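Local atomic coordinates of putative xanthine dehydrogenase YAGS fad-binding subunit (Escherichia coli, PDB entry 5G5G), a protein that binds molybdenum and its pterin cytosine dinucleotide cofactor as the large subunit of a periplasmic aldehyde oxidase, probably oxidising aldehydes to carboxylic acids. Residues G92-A97 and R217-K222; N202-W207 and E229-I234. All blocks are in the same frame, centred on the assembly; numbering follows the deposited sequence.

Contact 1: residues G92-A97 and R217-K222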
ATOM      1  N   GLY C  92      -5.200 -27.158   0.802  1.00 22.12           N
ATOM      2  CA  GLY C  92      -6.487 -26.524   0.885  1.00 22.35           C
ATOM      3  C   GLY C  92      -7.040 -26.293  -0.496  1.00 22.95           C
ATOM      4  O   GLY C  92      -6.296 -26.124  -1.461  1.00 22.04           O
ATOM      5  N   ASP C  93      -8.367 -26.240  -0.593  1.00 23.72           N
ATOM      6  CA  ASP C  93      -9.026 -26.041  -1.894  1.00 25.52           C
ATOM      7  C   ASP C  93      -8.806 -24.663  -2.557  1.00 22.55           C
ATOM      8  O   ASP C  93      -9.025 -24.509  -3.752  1.00 22.68           O
ATOM      9  CB  ASP C  93     -10.526 -26.308  -1.735  1.00 28.89           C
ATOM     10  CG  ASP C  93     -10.834 -27.801  -1.530  1.00 33.68           C
ATOM     11  OD1 ASP C  93      -9.917 -28.670  -1.604  1.00 39.40           O
ATOM     12  OD2 ASP C  93     -12.011 -28.100  -1.300  1.00 38.89           O
ATOM     13  N   LYS C  94      -8.346 -23.685  -1.793  1.00 20.97           N
ATOM     14  CA  LYS C  94      -8.148 -22.347  -2.309  1.00 20.00           C
ATOM     15  C   LYS C  94      -6.665 -22.009  -2.453  1.00 18.52           C
ATOM     16  O   LYS C  94      -6.316 -20.836  -2.652  1.00 18.69           O
ATOM     17  CB  LYS C  94      -8.785 -21.341  -1.368  1.00 21.53           C
ATOM     18  CG  LYS C  94     -10.254 -21.536  -1.059  1.00 24.31           C
ATOM     19  CD  LYS C  94     -11.112 -21.034  -2.159  1.00 25.83           C
ATOM     20  CE  LYS C  94     -12.569 -20.826  -1.678  1.00 26.56           C
ATOM     21  NZ  LYS C  94     -13.185 -22.072  -1.214  1.00 28.04           N
ATOM     22  N   ASN C  95      -5.796 -23.002  -2.301  1.00 17.30           N
ATOM     23  CA  ASN C  95      -4.347 -22.828  -2.542  1.00 17.06           C
ATOM     24  C   ASN C  95      -3.954 -23.538  -3.808  1.00 17.46           C
ATOM     25  O   ASN C  95      -4.132 -24.732  -3.882  1.00 18.69           O
ATOM     26  CB  ASN C  95      -3.530 -23.379  -1.370  1.00 16.97           C
ATOM     27  CG  ASN C  95      -3.744 -22.588  -0.082  1.00 16.10           C
ATOM     28  OD1 ASN C  95      -4.215 -23.152   0.882  1.00 16.88           O
ATOM     29  ND2 ASN C  95      -3.421 -21.281  -0.071  1.00 15.55           N
ATOM     30  N   THR C  96      -3.472 -22.825  -4.812  1.00 17.30           N
ATOM     31  CA  THR C  96      -2.931 -23.446  -6.006  1.00 18.34           C
ATOM     32  C   THR C  96      -1.477 -23.833  -5.722  1.00 18.10           C
ATOM     33  O   THR C  96      -1.167 -25.016  -5.728  1.00 18.82           O
ATOM     34  CB  THR C  96      -2.987 -22.529  -7.239  1.00 19.09           C
ATOM     35  OG1 THR C  96      -4.356 -22.189  -7.466  1.00 21.82           O
ATOM     36  CG2 THR C  96      -2.417 -23.193  -8.461  1.00 19.97           C
ATOM     37  N   ALA C  97      -0.618 -22.852  -5.471  1.00 17.09           N
ATOM     38  CA  ALA C  97       0.720 -23.160  -5.005  1.00 17.28           C
ATOM     39  C   ALA C  97       0.678 -23.780  -3.613  1.00 16.94           C
ATOM     40  O   ALA C  97      -0.066 -23.360  -2.713  1.00 15.83           O
ATOM     41  CB  ALA C  97       1.556 -21.883  -4.955  1.00 17.03           C
ATOM     42  N   ARG C 217     -10.479 -22.017   8.665  1.00 15.11           N
ATOM     43  CA  ARG C 217     -10.564 -23.163   9.541  1.00 16.89           C
ATOM     44  C   ARG C 217     -10.545 -24.502   8.765  1.00 17.23           C
ATOM     45  O   ARG C 217      -9.784 -25.448   9.077  1.00 16.69           O
ATOM     46  CB  ARG C 217     -11.823 -23.061  10.369  1.00 18.22           C
ATOM     47  CG  ARG C 217     -11.892 -24.023  11.525  1.00 21.16           C
ATOM     48  CD  ARG C 217     -13.269 -23.939  12.101  1.00 24.23           C
ATOM     49  NE  ARG C 217     -13.543 -24.986  13.037  1.00 27.84           N
ATOM     50  CZ  ARG C 217     -14.757 -25.375  13.394  1.00 32.61           C
ATOM     51  NH1 ARG C 217     -15.835 -24.817  12.849  1.00 34.76           N
ATOM     52  NH2 ARG C 217     -14.884 -26.355  14.279  1.00 35.07           N
ATOM     53  N   THR C 218     -11.372 -24.570   7.725  1.00 17.08           N
ATOM     54  CA  THR C 218     -11.472 -25.786   6.939  1.00 17.81           C
ATOM     55  C   THR C 218     -10.164 -26.095   6.213  1.00 17.52           C
ATOM     56  O   THR C 218      -9.716 -27.240   6.204  1.00 17.22           O
ATOM     57  CB  THR C 218     -12.603 -25.688   5.927  1.00 19.06           C
ATOM     58  OG1 THR C 218     -13.815 -25.574   6.659  1.00 19.43           O
ATOM     59  CG2 THR C 218     -12.652 -26.911   5.048  1.00 20.22           C
ATOM     60  N   ASP C 219      -9.597 -25.066   5.594  1.00 17.29           N
ATOM     61  CA  ASP C 219      -8.393 -25.218   4.770  1.00 17.84           C
ATOM     62  C   ASP C 219      -7.207 -25.533   5.637  1.00 16.90           C
ATOM     63  O   ASP C 219      -6.342 -26.340   5.229  1.00 16.75           O
ATOM     64  CB  ASP C 219      -8.155 -23.994   3.890  1.00 18.04           C
ATOM     65  CG  ASP C 219      -9.249 -23.846   2.813  1.00 20.58           C
ATOM     66  OD1 ASP C 219      -9.997 -24.826   2.625  1.00 23.04           O
ATOM     67  OD2 ASP C 219      -9.387 -22.798   2.152  1.00 20.90           O
ATOM     68  N   LEU C 220      -7.131 -24.905   6.800  1.00 16.00           N
ATOM     69  CA  LEU C 220      -5.961 -25.196   7.703  1.00 16.08           C
ATOM     70  C   LEU C 220      -6.057 -26.643   8.203  1.00 17.38           C
ATOM     71  O   LEU C 220      -5.064 -27.389   8.227  1.00 17.16           O
ATOM     72  CB  LEU C 220      -5.919 -24.244   8.885  1.00 16.06           C
ATOM     73  CG  LEU C 220      -4.736 -24.425   9.835  1.00 16.05           C
ATOM     74  CD1 LEU C 220      -3.415 -24.432   9.092  1.00 15.97           C
ATOM     75  CD2 LEU C 220      -4.745 -23.348  10.898  1.00 16.57           C
ATOM     76  N   ALA C 221      -7.269 -27.025   8.618  1.00 17.49           N
ATOM     77  CA  ALA C 221      -7.494 -28.405   9.049  1.00 19.22           C
ATOM     78  C   ALA C 221      -7.160 -29.405   7.952  1.00 19.96           C
ATOM     79  O   ALA C 221      -6.507 -30.401   8.221  1.00 20.79           O
ATOM     80  CB  ALA C 221      -8.912 -28.610   9.579  1.00 19.18           C
ATOM     81  N   LYS C 222      -7.572 -29.154   6.706  1.00 20.28           N
ATOM     82  CA  LYS C 222      -7.262 -30.094   5.627  1.00 21.49           C
ATOM     83  C   LYS C 222      -5.763 -30.177   5.347  1.00 20.32           C
ATOM     84  O   LYS C 222      -5.237 -31.240   5.000  1.00 19.71           O
ATOM     85  CB  LYS C 222      -7.990 -29.688   4.345  1.00 23.92           C
ATOM     86  CG  LYS C 222      -7.832 -30.653   3.190  1.00 27.18           C
ATOM     87  CD  LYS C 222      -8.775 -30.272   2.043  1.00 30.84           C
ATOM     88  CE  LYS C 222      -8.408 -30.922   0.691  1.00 33.73           C
ATOM     89  NZ  LYS C 222      -8.933 -32.267   0.372  1.00 36.30           N
TER
HETATM   90  O   HOH W   1      -9.865 -27.044   1.702  1.00 40.43           O
HETATM   91  O   HOH W   2      -6.971 -23.263   0.800  1.00 21.11           O
HETATM   92  O   HOH W   3     -12.274 -23.348   1.408  1.00 30.08           O
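The carboxylate of Asp-219 turns one face to the backbone of a type I beta turn, with Asp-93 N lying above that face, 3.9 Å from Asp-219 OD1, and water 2 standing over the same side. Water 3 sits on the other side of the carboxylate plane, much nearer to it, and joins OD1 to Lys-94 NZ. The turn, Gly-92 to Asn-95, closes through Asn-95 N and Gly-92 O and belongs to a loop of the hammerhead region, here docked on helix 213-224 of the molybdopterin-binding part. The example illustrates how a buried acid can grip a loop through solvent: no direct hydrogen bond crosses, yet water 2 accepts from Lys-94 N and donates to Asn-95 OD1 at 2.8 Å and, weakly, to Asp-219 OD2. Gly-92 lets the loop come close, its CA 4.3 Å from Asp-219 CB. Lys-94 leaves the turn with CG anti to its carbonyl carbon (chi1 -56°), which brings CG to 3.6 Å from Asp-219 OD2, while its ammonium forms a cation-pi contact with Trp-215. The Lys-94 side chain lies about 11 Å from the bound dioxothiomolybdenum ion. On the solvent side the Lys-222 chain runs extended until its last torsion, crossing Asp-93 at about a right angle; CE comes within 3.6 Å of Asp-93 OD1, whereas NZ remains 4.2 Å from that oxygen, too far for a salt bridge.

Contact 2: residues N202-W207 and E229-I234; sequences NKLTLW and ENVRII
Strands 203-207 and 231-234 run parallel, their N-to-C directions 15° apart, with Leu-204 and Leu-206 each both donating to and accepting from the neighbouring backbone. Leu-204 N reaches Asn-230 O at 2.8 Å, and Arg-232 N, Leu-206 N and Ile-234 N supply the next three bonds, the pattern of a parallel pair; helix 213-224 makes the beta-alpha-beta crossover between them. Leu-204, Leu-206, Val-231 and Ile-233 form the buried face, under helices 213-224 and 250-262. There Ile-233 bends at its second torsion (chi2 -58°), which swings CD1 back to 3.9 Å from Leu-206 CB, the two side chains lying side by side. On the opposite face Ile-234 packs beside Trp-207: its CD1 sits over the five-membered ring, 4.0 Å from the centroid, in a CH-pi contact, and its CG2 lies 3.6 Å from Trp-207 CD1. Thr-205 CG2 comes over the same face of the indole, but at the border of its six-membered ring, and meets Ile-234 CD1 at 3.6 Å. Arg-232 extends away from this patch to a salt bridge with Asp-497. Where the strands begin, the methylenes of Lys-203 pass at a slant across the Asn-230 side chain, CE 3.5 Å from OD1, while water 4 donates to Asn-202 O and accepts from Asn-230 ND2 at 3.1 Å. The chemistry thus divides along the strands: both faces are largely apolar toward the C-terminal end, the inner one against helices, while polar groups and water gather where the pair begins.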
ATOM      1  N   ASN C 202      -4.343 -32.028  21.111  1.00 30.71           N
ATOM      2  CA  ASN C 202      -4.653 -32.009  19.685  1.00 32.09           C
ATOM      3  C   ASN C 202      -5.592 -30.845  19.243  1.00 27.76           C
ATOM      4  O   ASN C 202      -6.075 -30.866  18.126  1.00 28.68           O
ATOM      5  CB  ASN C 202      -5.182 -33.370  19.231  1.00 35.17           C
ATOM      6  CG  ASN C 202      -4.159 -34.498  19.412  1.00 41.61           C
ATOM      7  OD1 ASN C 202      -2.933 -34.272  19.541  1.00 47.42           O
ATOM      8  ND2 ASN C 202      -4.661 -35.738  19.445  1.00 45.97           N
ATOM      9  N   LYS C 203      -5.882 -29.894  20.128  1.00 26.72           N
ATOM     10  CA  LYS C 203      -6.685 -28.713  19.781  1.00 25.62           C
ATOM     11  C   LYS C 203      -5.746 -27.554  19.404  1.00 22.92           C
ATOM     12  O   LYS C 203      -4.856 -27.265  20.128  1.00 22.57           O
ATOM     13  CB  LYS C 203      -7.535 -28.257  20.981  1.00 27.43           C
ATOM     14  CG  LYS C 203      -8.434 -29.319  21.607  1.00 30.38           C
ATOM     15  CD  LYS C 203      -9.476 -29.809  20.640  1.00 31.28           C
ATOM     16  CE  LYS C 203     -10.226 -31.000  21.213  1.00 34.67           C
ATOM     17  NZ  LYS C 203     -11.520 -30.506  21.706  1.00 36.20           N
ATOM     18  N   LEU C 204      -6.013 -26.883  18.303  1.00 20.74           N
ATOM     19  CA  LEU C 204      -5.203 -25.747  17.821  1.00 18.94           C
ATOM     20  C   LEU C 204      -6.027 -24.481  17.929  1.00 18.37           C
ATOM     21  O   LEU C 204      -7.190 -24.477  17.487  1.00 17.89           O
ATOM     22  CB  LEU C 204      -4.870 -26.008  16.370  1.00 19.09           C
ATOM     23  CG  LEU C 204      -4.290 -24.875  15.529  1.00 18.78           C
ATOM     24  CD1 LEU C 204      -2.934 -24.401  16.055  1.00 18.70           C
ATOM     25  CD2 LEU C 204      -4.161 -25.266  14.085  1.00 19.01           C
ATOM     26  N   THR C 205      -5.449 -23.409  18.459  1.00 17.68           N
ATOM     27  CA  THR C 205      -6.025 -22.094  18.312  1.00 17.18           C
ATOM     28  C   THR C 205      -5.076 -21.255  17.498  1.00 15.92           C
ATOM     29  O   THR C 205      -3.872 -21.260  17.768  1.00 15.91           O
ATOM     30  CB  THR C 205      -6.288 -21.434  19.701  1.00 17.55           C
ATOM     31  OG1 THR C 205      -7.085 -22.356  20.474  1.00 19.99           O
ATOM     32  CG2 THR C 205      -7.032 -20.123  19.563  1.00 17.38           C
ATOM     33  N   LEU C 206      -5.589 -20.595  16.456  1.00 14.61           N
ATOM     34  CA  LEU C 206      -4.785 -19.752  15.573  1.00 13.95           C
ATOM     35  C   LEU C 206      -5.373 -18.357  15.598  1.00 13.82           C
ATOM     36  O   LEU C 206      -6.540 -18.162  15.197  1.00 14.03           O
ATOM     37  CB  LEU C 206      -4.787 -20.281  14.137  1.00 14.12           C
ATOM     38  CG  LEU C 206      -3.727 -19.615  13.247  1.00 14.08           C
ATOM     39  CD1 LEU C 206      -2.365 -20.316  13.393  1.00 14.30           C
ATOM     40  CD2 LEU C 206      -4.115 -19.578  11.794  1.00 14.60           C
ATOM     41  N   TRP C 207      -4.575 -17.400  16.031  1.00 12.64           N
ATOM     42  CA  TRP C 207      -4.883 -15.990  15.890  1.00 12.28           C
ATOM     43  C   TRP C 207      -4.243 -15.592  14.577  1.00 12.24           C
ATOM     44  O   TRP C 207      -3.053 -15.879  14.316  1.00 12.18           O
ATOM     45  CB  TRP C 207      -4.254 -15.190  17.005  1.00 12.22           C
ATOM     46  CG  TRP C 207      -4.882 -15.413  18.372  1.00 12.77           C
ATOM     47  CD1 TRP C 207      -5.775 -14.608  18.987  1.00 12.79           C
ATOM     48  CD2 TRP C 207      -4.653 -16.508  19.278  1.00 13.70           C
ATOM     49  NE1 TRP C 207      -6.112 -15.108  20.235  1.00 13.47           N
ATOM     50  CE2 TRP C 207      -5.429 -16.270  20.442  1.00 13.87           C
ATOM     51  CE3 TRP C 207      -3.813 -17.648  19.255  1.00 14.30           C
ATOM     52  CZ2 TRP C 207      -5.421 -17.141  21.563  1.00 15.27           C
ATOM     53  CZ3 TRP C 207      -3.862 -18.529  20.332  1.00 15.24           C
ATOM     54  CH2 TRP C 207      -4.629 -18.274  21.483  1.00 15.80           C
ATOM     55  N   GLU C 229     -12.979 -29.850  13.707  1.00 25.71           N
ATOM     56  CA  GLU C 229     -13.510 -29.543  15.017  1.00 29.22           C
ATOM     57  C   GLU C 229     -12.431 -29.211  16.038  1.00 27.76           C
ATOM     58  O   GLU C 229     -12.731 -28.630  17.060  1.00 30.36           O
ATOM     59  CB  GLU C 229     -14.442 -30.675  15.588  1.00 33.23           C
ATOM     60  CG  GLU C 229     -14.267 -32.106  15.053  1.00 37.41           C
ATOM     61  CD  GLU C 229     -14.742 -32.303  13.591  1.00 39.80           C
ATOM     62  OE1 GLU C 229     -15.916 -31.979  13.265  1.00 48.78           O
ATOM     63  OE2 GLU C 229     -13.957 -32.802  12.746  1.00 38.47           O
ATOM     64  N   ASN C 230     -11.196 -29.603  15.763  1.00 26.43           N
ATOM     65  CA  ASN C 230     -10.075 -29.367  16.662  1.00 26.06           C
ATOM     66  C   ASN C 230      -9.347 -28.032  16.422  1.00 24.16           C
ATOM     67  O   ASN C 230      -8.327 -27.783  17.028  1.00 23.33           O
ATOM     68  CB  ASN C 230      -9.117 -30.544  16.549  1.00 26.04           C
ATOM     69  CG  ASN C 230      -9.663 -31.790  17.234  1.00 28.35           C
ATOM     70  OD1 ASN C 230     -10.713 -31.749  17.839  1.00 28.00           O
ATOM     71  ND2 ASN C 230      -8.922 -32.877  17.181  1.00 29.11           N
ATOM     72  N   VAL C 231      -9.910 -27.179  15.571  1.00 23.06           N
ATOM     73  CA  VAL C 231      -9.267 -25.907  15.150  1.00 21.60           C
ATOM     74  C   VAL C 231     -10.201 -24.747  15.457  1.00 21.00           C
ATOM     75  O   VAL C 231     -11.400 -24.788  15.105  1.00 20.87           O
ATOM     76  CB  VAL C 231      -8.970 -25.887  13.659  1.00 21.58           C
ATOM     77  CG1 VAL C 231      -8.395 -24.513  13.227  1.00 21.08           C
ATOM     78  CG2 VAL C 231      -7.995 -27.009  13.322  1.00 22.78           C
ATOM     79  N   ARG C 232      -9.643 -23.706  16.068  1.00 19.40           N
ATOM     80  CA  ARG C 232     -10.344 -22.498  16.358  1.00 18.94           C
ATOM     81  C   ARG C 232      -9.515 -21.385  15.695  1.00 17.81           C
ATOM     82  O   ARG C 232      -8.311 -21.311  15.884  1.00 16.78           O
ATOM     83  CB  ARG C 232     -10.521 -22.213  17.843  1.00 19.74           C
ATOM     84  CG  ARG C 232     -11.254 -20.903  18.156  1.00 20.22           C
ATOM     85  CD  ARG C 232     -11.516 -20.732  19.636  1.00 21.64           C
ATOM     86  NE  ARG C 232     -12.101 -19.436  19.986  1.00 21.21           N
ATOM     87  CZ  ARG C 232     -12.318 -19.013  21.222  1.00 22.26           C
ATOM     88  NH1 ARG C 232     -11.949 -19.726  22.301  1.00 24.51           N
ATOM     89  NH2 ARG C 232     -12.881 -17.849  21.435  1.00 22.12           N
ATOM     90  N   ILE C 233     -10.196 -20.542  14.915  1.00 15.67           N
ATOM     91  CA  ILE C 233      -9.561 -19.422  14.239  1.00 15.32           C
ATOM     92  C   ILE C 233     -10.090 -18.111  14.849  1.00 15.15           C
ATOM     93  O   ILE C 233     -11.325 -17.943  15.013  1.00 14.64           O
ATOM     94  CB  ILE C 233      -9.891 -19.470  12.712  1.00 15.32           C
ATOM     95  CG1 ILE C 233      -9.462 -20.779  12.033  1.00 15.91           C
ATOM     96  CG2 ILE C 233      -9.328 -18.263  12.000  1.00 15.01           C
ATOM     97  CD1 ILE C 233      -7.985 -21.103  12.144  1.00 15.99           C
ATOM     98  N   ILE C 234      -9.185 -17.143  15.061  1.00 13.91           N
ATOM     99  CA  ILE C 234      -9.491 -15.865  15.687  1.00 13.93           C
ATOM    100  C   ILE C 234      -8.864 -14.732  14.875  1.00 13.12           C
ATOM    101  O   ILE C 234      -7.685 -14.762  14.623  1.00 12.60           O
ATOM    102  CB  ILE C 234      -8.945 -15.841  17.154  1.00 13.99           C
ATOM    103  CG1 ILE C 234      -9.599 -16.975  17.929  1.00 15.18           C
ATOM    104  CG2 ILE C 234      -9.155 -14.490  17.776  1.00 14.05           C
ATOM    105  CD1 ILE C 234      -9.069 -17.170  19.326  1.00 16.41           C
TER
HETATM  106  O   HOH W   4      -6.113 -32.411  16.028  1.00 35.33           O

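Helix 213-224 unites the two contacts, whose centres are 15 Å apart. Along the chain the segments alternate: loop 92-97 comes first, then strand 203-208, the helix and strand 231-234, which ends a seven-stranded mixed sheet within this chain. Contact 2 pairs the strands of the beta-alpha-beta unit, and contact 1 sets a distant loop against the helix that connects them. Leu-220 points away from the loop and packs CD2 against Leu-204 CD2 at 3.8 Å, while Arg-217 NE makes a weak hydrogen bond to Val-231 O. One helix thus joins the hammerhead loop to the edge of a sheet that takes strands from both the hammerhead and cofactor-binding ranges.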